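PDB 4ZO9: Lin1840 protein, which probably hydrolyses terminal, non-reducing beta-D-glucosyl residues to release beta-D-glucose, as a beta-glucosidase of glycosyl hydrolase family 3. Local coordinates for residues 189-194 and 233-238; 87-92 and 133-138. The protein carries 2 engineered substitutions. One frame throughout, in Å; residues are numbered along the deposited sequence.

Overall arrangement
Contacts 1 and 2 are two strand pairings in one parallel barrel sheet, with their centres about 11 Å apart. Strand 87-90 lies beside 133-134, 133-134 beside 187-193, and 187-193 beside 233-236, so strands 133-134 and 187-193 join the two contacts. They meet where M235 CE packs on F135 CD1 at 3.4 Å and where K191 NZ probably hydrogen-bonds to F135 O at 2.8 Å. Both contacts reach the same beta-D-glucopyranose: contact 1 brings K191 and H192 to it, contact 2 brings D91. R149 and E473 also bond to this sugar. In sequence both segments of contact 2 precede those of contact 1.

Contact 1: 189-194 and 233-238; sequences CVKHFA and LVMTAF. With BGC (beta-D-glucopyranose), chain C.
M235 reaches from strand 233-236 past C189 and K191 towards the bound glucose. Its CB sits beside C189 SG, 3.7 Å away, and close to K191 CB. With CG anti to the backbone N (chi1 180°) the chain runs out towards the sugar, and SD passes alongside the H192 ring, 4.0 Å from CD2, a Met-aromatic approach that is oblique. The bend at chi3 (-67°) then sets CE 3.4 Å from O4 of the glucose and near its C5.

The two backbones run parallel. M235 N donates a hydrogen bond to V190 O, and F193 N donates one to M235 O at 2.6 Å. Between V190 and F193 the register slips by one residue, a beta bulge inside the TIM-barrel sheet of the family 3 N-terminal domain, and within it the peptide joining K191 to H192 is cis. These two consecutive residues both turn to the sugar. K191 NZ donates to glucose O4 at 2.9 Å and O3 at 3.0 Å as well as to the backbone O of F135, so three acceptors grip the ammonium group. H192 meets O3 at its ring edge through NE2, 2.9 Å away, while ND1, across CE1 from NE2, is hydrogen-bonded to D140, and the two bonds together should limit the ring's rotation. K191 CG lies over the centre of one face of that ring.

Within the bulge H192 CB packs on A237 CB. F193 diverges to the outer side, where its CB touches V234 CG1 and its ring meets Y223 of helix 221-228 edge-to-face. In the loop that follows strand 233-236, the F238 ring turns its edge to glucose O2, with CE2 3.4 Å from it.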
ATOM      1  N   CYS A 189      -7.941 -15.282 -23.730  1.00 15.50           N
ATOM      2  CA  CYS A 189      -7.078 -15.648 -22.642  1.00 13.59           C
ATOM      3  C   CYS A 189      -7.153 -14.599 -21.534  1.00 13.17           C
ATOM      4  O   CYS A 189      -6.612 -13.493 -21.657  1.00 13.56           O
ATOM      5  CB  CYS A 189      -5.638 -15.697 -23.095  1.00 14.50           C
ATOM      6  SG  CYS A 189      -4.493 -16.278 -21.832  1.00 13.13           S
ATOM      7  N   VAL A 190      -7.819 -14.968 -20.462  1.00  9.91           N
ATOM      8  CA  VAL A 190      -7.878 -14.136 -19.243  1.00  9.51           C
ATOM      9  C   VAL A 190      -6.476 -13.916 -18.664  1.00  9.08           C
ATOM     10  O   VAL A 190      -5.670 -14.852 -18.634  1.00 10.82           O
ATOM     11  CB  VAL A 190      -8.828 -14.839 -18.211  1.00  9.90           C
ATOM     12  CG1 VAL A 190      -8.802 -14.182 -16.837  1.00 10.45           C
ATOM     13  CG2 VAL A 190     -10.257 -14.798 -18.725  1.00 10.52           C
ATOM     14  N   LYS A 191      -6.146 -12.701 -18.227  1.00  8.70           N
ATOM     15  CA  LYS A 191      -4.820 -12.462 -17.616  1.00  9.77           C
ATOM     16  C   LYS A 191      -4.976 -11.354 -16.554  1.00  8.68           C
ATOM     17  O   LYS A 191      -6.010 -10.678 -16.534  1.00  9.95           O
ATOM     18  CB  LYS A 191      -3.738 -12.169 -18.682  1.00 10.10           C
ATOM     19  CG  LYS A 191      -3.770 -10.784 -19.277  1.00 10.07           C
ATOM     20  CD  LYS A 191      -3.039 -10.705 -20.608  1.00  9.96           C
ATOM     21  CE  LYS A 191      -2.752  -9.258 -20.946  1.00  9.94           C
ATOM     22  NZ  LYS A 191      -2.121  -9.100 -22.257  1.00 10.47           N
ATOM     23  N   HIS A 192      -4.058 -11.187 -15.626  1.00  8.15           N
ATOM     24  CA  HIS A 192      -2.924 -12.064 -15.322  1.00  7.99           C
ATOM     25  C   HIS A 192      -3.265 -12.778 -14.022  1.00  8.27           C
ATOM     26  O   HIS A 192      -3.453 -12.110 -13.017  1.00  8.42           O
ATOM     27  CB  HIS A 192      -1.671 -11.193 -15.088  1.00  7.17           C
ATOM     28  CG  HIS A 192      -1.311 -10.360 -16.277  1.00  6.46           C
ATOM     29  ND1 HIS A 192      -1.870  -9.127 -16.512  1.00  6.82           N
ATOM     30  CD2 HIS A 192      -0.454 -10.591 -17.299  1.00  6.47           C
ATOM     31  CE1 HIS A 192      -1.410  -8.650 -17.666  1.00  7.20           C
ATOM     32  NE2 HIS A 192      -0.535  -9.513 -18.147  1.00  6.87           N
ATOM     33  N   PHE A 193      -3.370 -14.110 -14.009  1.00 10.08           N
ATOM     34  CA  PHE A 193      -3.834 -14.822 -12.742  1.00 10.24           C
ATOM     35  C   PHE A 193      -2.708 -14.889 -11.686  1.00  9.82           C
ATOM     36  O   PHE A 193      -1.719 -15.589 -11.918  1.00 13.01           O
ATOM     37  CB  PHE A 193      -4.308 -16.245 -13.078  1.00  9.62           C
ATOM     38  CG  PHE A 193      -5.368 -16.806 -12.129  1.00  8.90           C
ATOM     39  CD1 PHE A 193      -6.632 -16.240 -12.081  1.00 10.04           C
ATOM     40  CD2 PHE A 193      -5.079 -17.871 -11.296  1.00  8.24           C
ATOM     41  CE1 PHE A 193      -7.599 -16.700 -11.209  1.00 10.17           C
ATOM     42  CE2 PHE A 193      -6.026 -18.364 -10.449  1.00  9.72           C
ATOM     43  CZ  PHE A 193      -7.289 -17.761 -10.385  1.00 11.12           C
ATOM     44  N   ALA A 194      -2.768 -14.197 -10.544  1.00 10.87           N
ATOM     45  CA  ALA A 194      -3.827 -13.305 -10.086  1.00  9.91           C
ATOM     46  C   ALA A 194      -3.256 -12.125  -9.278  1.00  9.31           C
ATOM     47  O   ALA A 194      -2.175 -12.233  -8.692  1.00  7.91           O
ATOM     48  CB  ALA A 194      -4.810 -14.085  -9.212  1.00  9.98           C
ATOM     49  N   LEU A 233      -8.514 -19.753 -22.470  1.00 12.96           N
ATOM     50  CA  LEU A 233      -7.206 -19.828 -21.764  1.00 11.95           C
ATOM     51  C   LEU A 233      -7.132 -18.878 -20.541  1.00 10.83           C
ATOM     52  O   LEU A 233      -7.862 -17.915 -20.448  1.00 10.89           O
ATOM     53  CB  LEU A 233      -6.059 -19.464 -22.701  1.00 11.53           C
ATOM     54  CG  LEU A 233      -5.856 -20.347 -23.936  1.00 11.55           C
ATOM     55  CD1 LEU A 233      -6.889 -20.031 -25.016  1.00 11.16           C
ATOM     56  CD2 LEU A 233      -4.433 -20.186 -24.452  1.00 11.89           C
ATOM     57  N   VAL A 234      -6.183 -19.141 -19.667  1.00 10.02           N
ATOM     58  CA  VAL A 234      -5.787 -18.241 -18.591  1.00 10.87           C
ATOM     59  C   VAL A 234      -4.292 -18.050 -18.608  1.00  9.72           C
ATOM     60  O   VAL A 234      -3.560 -19.001 -18.829  1.00 12.21           O
ATOM     61  CB  VAL A 234      -6.214 -18.796 -17.199  1.00 12.20           C
ATOM     62  CG1 VAL A 234      -5.765 -17.895 -16.049  1.00 11.77           C
ATOM     63  CG2 VAL A 234      -7.725 -18.966 -17.146  1.00 14.03           C
ATOM     64  N   MET A 235      -3.826 -16.842 -18.345  1.00  9.13           N
ATOM     65  CA  MET A 235      -2.353 -16.576 -18.259  1.00  8.99           C
ATOM     66  C   MET A 235      -1.926 -16.291 -16.791  1.00  9.03           C
ATOM     67  O   MET A 235      -2.658 -15.607 -16.057  1.00  7.91           O
ATOM     68  CB  MET A 235      -1.941 -15.432 -19.225  1.00  8.65           C
ATOM     69  CG  MET A 235      -0.457 -15.094 -19.190  1.00  9.69           C
ATOM     70  SD  MET A 235      -0.030 -13.551 -20.019  1.00 12.61           S
ATOM     71  CE  MET A 235      -0.405 -14.025 -21.735  1.00 10.80           C
ATOM     72  N   THR A 236      -0.760 -16.815 -16.367  1.00  8.05           N
ATOM     73  CA  THR A 236      -0.290 -16.624 -15.005  1.00  8.19           C
ATOM     74  C   THR A 236       0.200 -15.187 -14.876  1.00  8.91           C
ATOM     75  O   THR A 236       0.480 -14.505 -15.913  1.00 10.34           O
ATOM     76  CB  THR A 236       0.886 -17.548 -14.647  1.00  8.19           C
ATOM     77  OG1 THR A 236       2.047 -17.174 -15.422  1.00 10.80           O
ATOM     78  CG2 THR A 236       0.570 -19.016 -14.889  1.00  7.79           C
ATOM     79  N   ALA A 237       0.326 -14.729 -13.621  1.00  7.59           N
ATOM     80  CA  ALA A 237       0.884 -13.443 -13.327  1.00  8.22           C
ATOM     81  C   ALA A 237       2.398 -13.473 -12.896  1.00  8.54           C
ATOM     82  O   ALA A 237       2.898 -14.465 -12.361  1.00  9.04           O
ATOM     83  CB  ALA A 237       0.033 -12.839 -12.213  1.00  8.66           C
ATOM     84  N   PHE A 238       3.106 -12.363 -13.137  1.00  8.21           N
ATOM     85  CA  PHE A 238       4.474 -12.126 -12.697  1.00  8.95           C
ATOM     86  C   PHE A 238       4.777 -12.120 -11.193  1.00  9.75           C
ATOM     87  O   PHE A 238       5.869 -12.580 -10.789  1.00 10.23           O
ATOM     88  CB  PHE A 238       4.992 -10.833 -13.267  1.00  9.18           C
ATOM     89  CG  PHE A 238       5.182 -10.883 -14.761  1.00 10.10           C
ATOM     90  CD1 PHE A 238       6.065 -11.773 -15.338  1.00 11.05           C
ATOM     91  CD2 PHE A 238       4.424 -10.075 -15.590  1.00 11.50           C
ATOM     92  CE1 PHE A 238       6.252 -11.795 -16.696  1.00 10.90           C
ATOM     93  CE2 PHE A 238       4.627 -10.087 -16.970  1.00 10.24           C
ATOM     94  CZ  PHE A 238       5.522 -10.943 -17.505  1.00 10.15           C
TER
HETATM   95  C2  BGC C   2       2.919  -9.133 -21.054  0.50  8.26           C
HETATM   96  C3  BGC C   2       1.615  -9.928 -21.128  0.50  8.19           C
HETATM   97  C4  BGC C   2       1.479 -10.416 -22.552  0.50  7.76           C
HETATM   98  C5  BGC C   2       2.458 -11.587 -22.743  0.50  8.44           C
HETATM   99  C6  BGC C   2       2.598 -11.924 -24.220  0.50  8.81           C
HETATM  100  C1  BGC C   2       4.101  -9.976 -21.617  0.50  8.52           C
HETATM  101  O2  BGC C   2       3.186  -8.722 -19.711  0.50  8.59           O
HETATM  102  O3  BGC C   2       0.490  -9.123 -20.788  0.50  7.55           O
HETATM  103  O4  BGC C   2       0.175 -10.815 -22.773  0.50  5.00           O
HETATM  104  O5  BGC C   2       3.768 -11.325 -22.061  0.50  9.01           O
HETATM  105  O6  BGC C   2       3.280 -10.832 -24.822  0.50 10.35           O

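Contact 2: 87-92 and 133-138; sequences VFMADV and VTFSPM. With BGC (beta-D-glucopyranose), chain C.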
ATOM      1  N   VAL A  87      -0.579 -23.524 -32.758  1.00 13.73           N
ATOM      2  CA  VAL A  87      -1.557 -22.496 -32.387  1.00 12.51           C
ATOM      3  C   VAL A  87      -0.803 -21.139 -32.304  1.00 13.09           C
ATOM      4  O   VAL A  87       0.303 -21.058 -31.723  1.00 10.21           O
ATOM      5  CB  VAL A  87      -2.349 -22.843 -31.096  1.00 11.65           C
ATOM      6  CG1 VAL A  87      -1.418 -23.059 -29.928  1.00 10.89           C
ATOM      7  CG2 VAL A  87      -3.377 -21.770 -30.804  1.00 12.53           C
ATOM      8  N   PHE A  88      -1.375 -20.137 -33.003  1.00 11.35           N
ATOM      9  CA  PHE A  88      -0.905 -18.754 -33.044  1.00 10.60           C
ATOM     10  C   PHE A  88      -1.639 -17.832 -32.078  1.00 10.10           C
ATOM     11  O   PHE A  88      -2.873 -17.681 -32.145  1.00 10.41           O
ATOM     12  CB  PHE A  88      -1.047 -18.204 -34.427  1.00 11.49           C
ATOM     13  CG  PHE A  88      -0.073 -18.822 -35.387  1.00 11.63           C
ATOM     14  CD1 PHE A  88      -0.220 -20.147 -35.791  1.00 11.98           C
ATOM     15  CD2 PHE A  88       0.988 -18.112 -35.853  1.00 12.50           C
ATOM     16  CE1 PHE A  88       0.696 -20.724 -36.649  1.00 12.38           C
ATOM     17  CE2 PHE A  88       1.913 -18.691 -36.725  1.00 12.24           C
ATOM     18  CZ  PHE A  88       1.764 -19.989 -37.104  1.00 12.70           C
ATOM     19  N   MET A  89      -0.865 -17.201 -31.199  1.00 10.55           N
ATOM     20  CA  MET A  89      -1.427 -16.299 -30.163  1.00 11.09           C
ATOM     21  C   MET A  89      -0.900 -14.868 -30.287  1.00 11.48           C
ATOM     22  O   MET A  89       0.202 -14.633 -30.845  1.00 13.30           O
ATOM     23  CB  MET A  89      -1.149 -16.866 -28.772  1.00 12.33           C
ATOM     24  CG  MET A  89      -1.445 -18.356 -28.606  1.00 10.84           C
ATOM     25  SD  MET A  89      -1.669 -18.752 -26.860  1.00 10.35           S
ATOM     26  CE  MET A  89      -1.674 -20.535 -27.017  1.00 11.70           C
ATOM     27  N   ALA A  90      -1.712 -13.894 -29.853  1.00 11.11           N
ATOM     28  CA  ALA A  90      -1.249 -12.494 -29.901  1.00  9.61           C
ATOM     29  C   ALA A  90      -1.902 -11.583 -28.865  1.00  8.12           C
ATOM     30  O   ALA A  90      -2.972 -11.846 -28.361  1.00  7.71           O
ATOM     31  CB  ALA A  90      -1.504 -11.927 -31.284  1.00 10.88           C
ATOM     32  N   ASP A  91      -1.284 -10.445 -28.659  1.00  8.45           N
ATOM     33  CA  ASP A  91      -1.837  -9.361 -27.852  1.00  9.66           C
ATOM     34  C   ASP A  91      -2.789  -8.442 -28.679  1.00 10.91           C
ATOM     35  O   ASP A  91      -2.337  -7.555 -29.387  1.00 10.16           O
ATOM     36  CB  ASP A  91      -0.685  -8.541 -27.257  1.00  9.44           C
ATOM     37  CG  ASP A  91       0.096  -9.318 -26.204  1.00  9.08           C
ATOM     38  OD1 ASP A  91      -0.524  -9.704 -25.209  1.00 12.94           O
ATOM     39  OD2 ASP A  91       1.317  -9.510 -26.318  1.00  8.36           O
ATOM     40  N   VAL A  92      -4.092  -8.701 -28.611  1.00 10.85           N
ATOM     41  CA  VAL A  92      -5.112  -7.822 -29.176  1.00  9.38           C
ATOM     42  C   VAL A  92      -5.885  -7.370 -27.944  1.00  9.54           C
ATOM     43  O   VAL A  92      -6.744  -8.050 -27.397  1.00  9.95           O
ATOM     44  CB  VAL A  92      -5.969  -8.525 -30.266  1.00  9.89           C
ATOM     45  CG1 VAL A  92      -6.734  -7.504 -31.082  1.00  9.82           C
ATOM     46  CG2 VAL A  92      -5.039  -9.382 -31.184  1.00  9.55           C
ATOM     47  N   VAL A 133      -5.758 -16.813 -30.929  1.00 13.81           N
ATOM     48  CA  VAL A 133      -5.952 -16.497 -29.520  1.00 12.71           C
ATOM     49  C   VAL A 133      -5.483 -15.062 -29.272  1.00 13.37           C
ATOM     50  O   VAL A 133      -4.409 -14.649 -29.756  1.00 12.22           O
ATOM     51  CB  VAL A 133      -5.077 -17.371 -28.562  1.00 12.62           C
ATOM     52  CG1 VAL A 133      -5.367 -17.027 -27.090  1.00 12.99           C
ATOM     53  CG2 VAL A 133      -5.301 -18.853 -28.741  1.00 12.97           C
ATOM     54  N   THR A 134      -6.275 -14.306 -28.503  1.00 11.75           N
ATOM     55  CA  THR A 134      -5.799 -13.047 -27.994  1.00 10.83           C
ATOM     56  C   THR A 134      -5.501 -13.070 -26.491  1.00 11.69           C
ATOM     57  O   THR A 134      -6.212 -13.704 -25.746  1.00 10.90           O
ATOM     58  CB  THR A 134      -6.739 -11.896 -28.288  1.00 10.55           C
ATOM     59  OG1 THR A 134      -6.109 -10.673 -27.816  1.00 13.36           O
ATOM     60  CG2 THR A 134      -8.095 -12.111 -27.630  1.00 10.23           C
ATOM     61  N   PHE A 135      -4.448 -12.365 -26.049  1.00 13.32           N
ATOM     62  CA  PHE A 135      -4.140 -12.270 -24.626  1.00 10.80           C
ATOM     63  C   PHE A 135      -4.918 -11.111 -23.998  1.00 10.84           C
ATOM     64  O   PHE A 135      -4.341 -10.140 -23.573  1.00  9.92           O
ATOM     65  CB  PHE A 135      -2.647 -12.134 -24.330  1.00 10.42           C
ATOM     66  CG  PHE A 135      -1.790 -13.241 -24.912  1.00  8.92           C
ATOM     67  CD1 PHE A 135      -2.048 -14.573 -24.611  1.00  8.30           C
ATOM     68  CD2 PHE A 135      -0.756 -12.931 -25.781  1.00  7.69           C
ATOM     69  CE1 PHE A 135      -1.257 -15.589 -25.093  1.00  7.99           C
ATOM     70  CE2 PHE A 135       0.084 -13.916 -26.225  1.00  8.65           C
ATOM     71  CZ  PHE A 135      -0.177 -15.280 -25.893  1.00  9.37           C
ATOM     72  N   SER A 136      -6.230 -11.284 -23.982  1.00  9.06           N
ATOM     73  CA  SER A 136      -7.227 -10.357 -23.450  1.00 10.25           C
ATOM     74  C   SER A 136      -8.514 -11.156 -23.095  1.00 10.62           C
ATOM     75  O   SER A 136      -8.802 -12.180 -23.709  1.00 10.27           O
ATOM     76  CB  SER A 136      -7.525  -9.284 -24.508  1.00  9.86           C
ATOM     77  OG  SER A 136      -8.612  -8.443 -24.152  1.00 11.12           O
ATOM     78  N   PRO A 137      -9.322 -10.685 -22.136  1.00 10.22           N
ATOM     79  CA  PRO A 137      -9.249  -9.482 -21.321  1.00 10.34           C
ATOM     80  C   PRO A 137      -8.192  -9.487 -20.182  1.00 10.04           C
ATOM     81  O   PRO A 137      -7.876 -10.519 -19.573  1.00  7.92           O
ATOM     82  CB  PRO A 137     -10.630  -9.418 -20.732  1.00 10.66           C
ATOM     83  CG  PRO A 137     -10.964 -10.850 -20.506  1.00 11.40           C
ATOM     84  CD  PRO A 137     -10.429 -11.544 -21.722  1.00 10.38           C
ATOM     85  N   MET A 138      -7.631  -8.303 -19.935  1.00 10.34           N
ATOM     86  CA  MET A 138      -6.846  -8.072 -18.726  1.00 10.07           C
ATOM     87  C   MET A 138      -7.812  -7.672 -17.577  1.00 10.90           C
ATOM     88  O   MET A 138      -8.499  -6.608 -17.616  1.00 10.51           O
ATOM     89  CB  MET A 138      -5.781  -7.016 -19.004  1.00  9.30           C
ATOM     90  CG  MET A 138      -4.826  -6.659 -17.847  1.00  8.80           C
ATOM     91  SD  MET A 138      -5.476  -5.606 -16.525  1.00  8.26           S
ATOM     92  CE  MET A 138      -3.863  -5.104 -15.906  1.00  9.05           C
TER
HETATM   93  C2  BGC C   2       2.919  -9.133 -21.054  0.50  8.26           C
HETATM   94  C3  BGC C   2       1.615  -9.928 -21.128  0.50  8.19           C
HETATM   95  C4  BGC C   2       1.479 -10.416 -22.552  0.50  7.76           C
HETATM   96  C5  BGC C   2       2.458 -11.587 -22.743  0.50  8.44           C
HETATM   97  C6  BGC C   2       2.598 -11.924 -24.220  0.50  8.81           C
HETATM   98  C1  BGC C   2       4.101  -9.976 -21.617  0.50  8.52           C
HETATM   99  O2  BGC C   2       3.186  -8.722 -19.711  0.50  8.59           O
HETATM  100  O3  BGC C   2       0.490  -9.123 -20.788  0.50  7.55           O
HETATM  101  O4  BGC C   2       0.175 -10.815 -22.773  0.50  5.00           O
HETATM  102  O5  BGC C   2       3.768 -11.325 -22.061  0.50  9.01           O
HETATM  103  O6  BGC C   2       3.280 -10.832 -24.822  0.50 10.35           O
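M89 and F135 cross at about a right angle; M89 shares its face of the sheet with V133. M89 places CG anti to its carbonyl carbon (chi1 -46°) and stays extended beyond it, so the chain first runs beside V133, CG lying 3.8 Å from V133 CB, and carries SD on to the neighbourhood of F135. There the ring turns its CE1–CZ side to the methionine: CZ is 3.4 Å from M89 CB, and CE1 is 3.6 Å from SD. The Met-aromatic contact is oblique. Further back along the strands, V87 CG2 touches V133 CG2.

T134 belongs to the other face, with A90. Its OG1 stands anti to the backbone N (chi1 -176°), which swings the hydroxyl across V92, where it donates to V92 O at 2.7 Å. That bond ties the loop after strand 87-90 back to T134, the last bridged residue of strand 133-134, and S136 CB closes on the same carbonyl oxygen. The parallel ladder itself runs through A90, whose N bonds to V133 O and whose O accepts from F135 N. F135 then forms the centre of an inverse gamma turn.

Although the CB of D91 starts off away from 133-138, its carboxylate swings back to F135. OD1 comes to the ring edge near its plane, 3.3 Å from CD2, with the two flat groups 55° apart. The same OD1 accepts a hydrogen bond from O4 of the glucose at 2.8 Å, while OD2 faces the O6 hydroxyl. A carboxylate from the C-terminal end of a barrel strand, holding the non-reducing side of a glucose, is characteristic of the glucose-binding pocket in family 3 TIM barrels, consistent with this sugar occupying subsite -1.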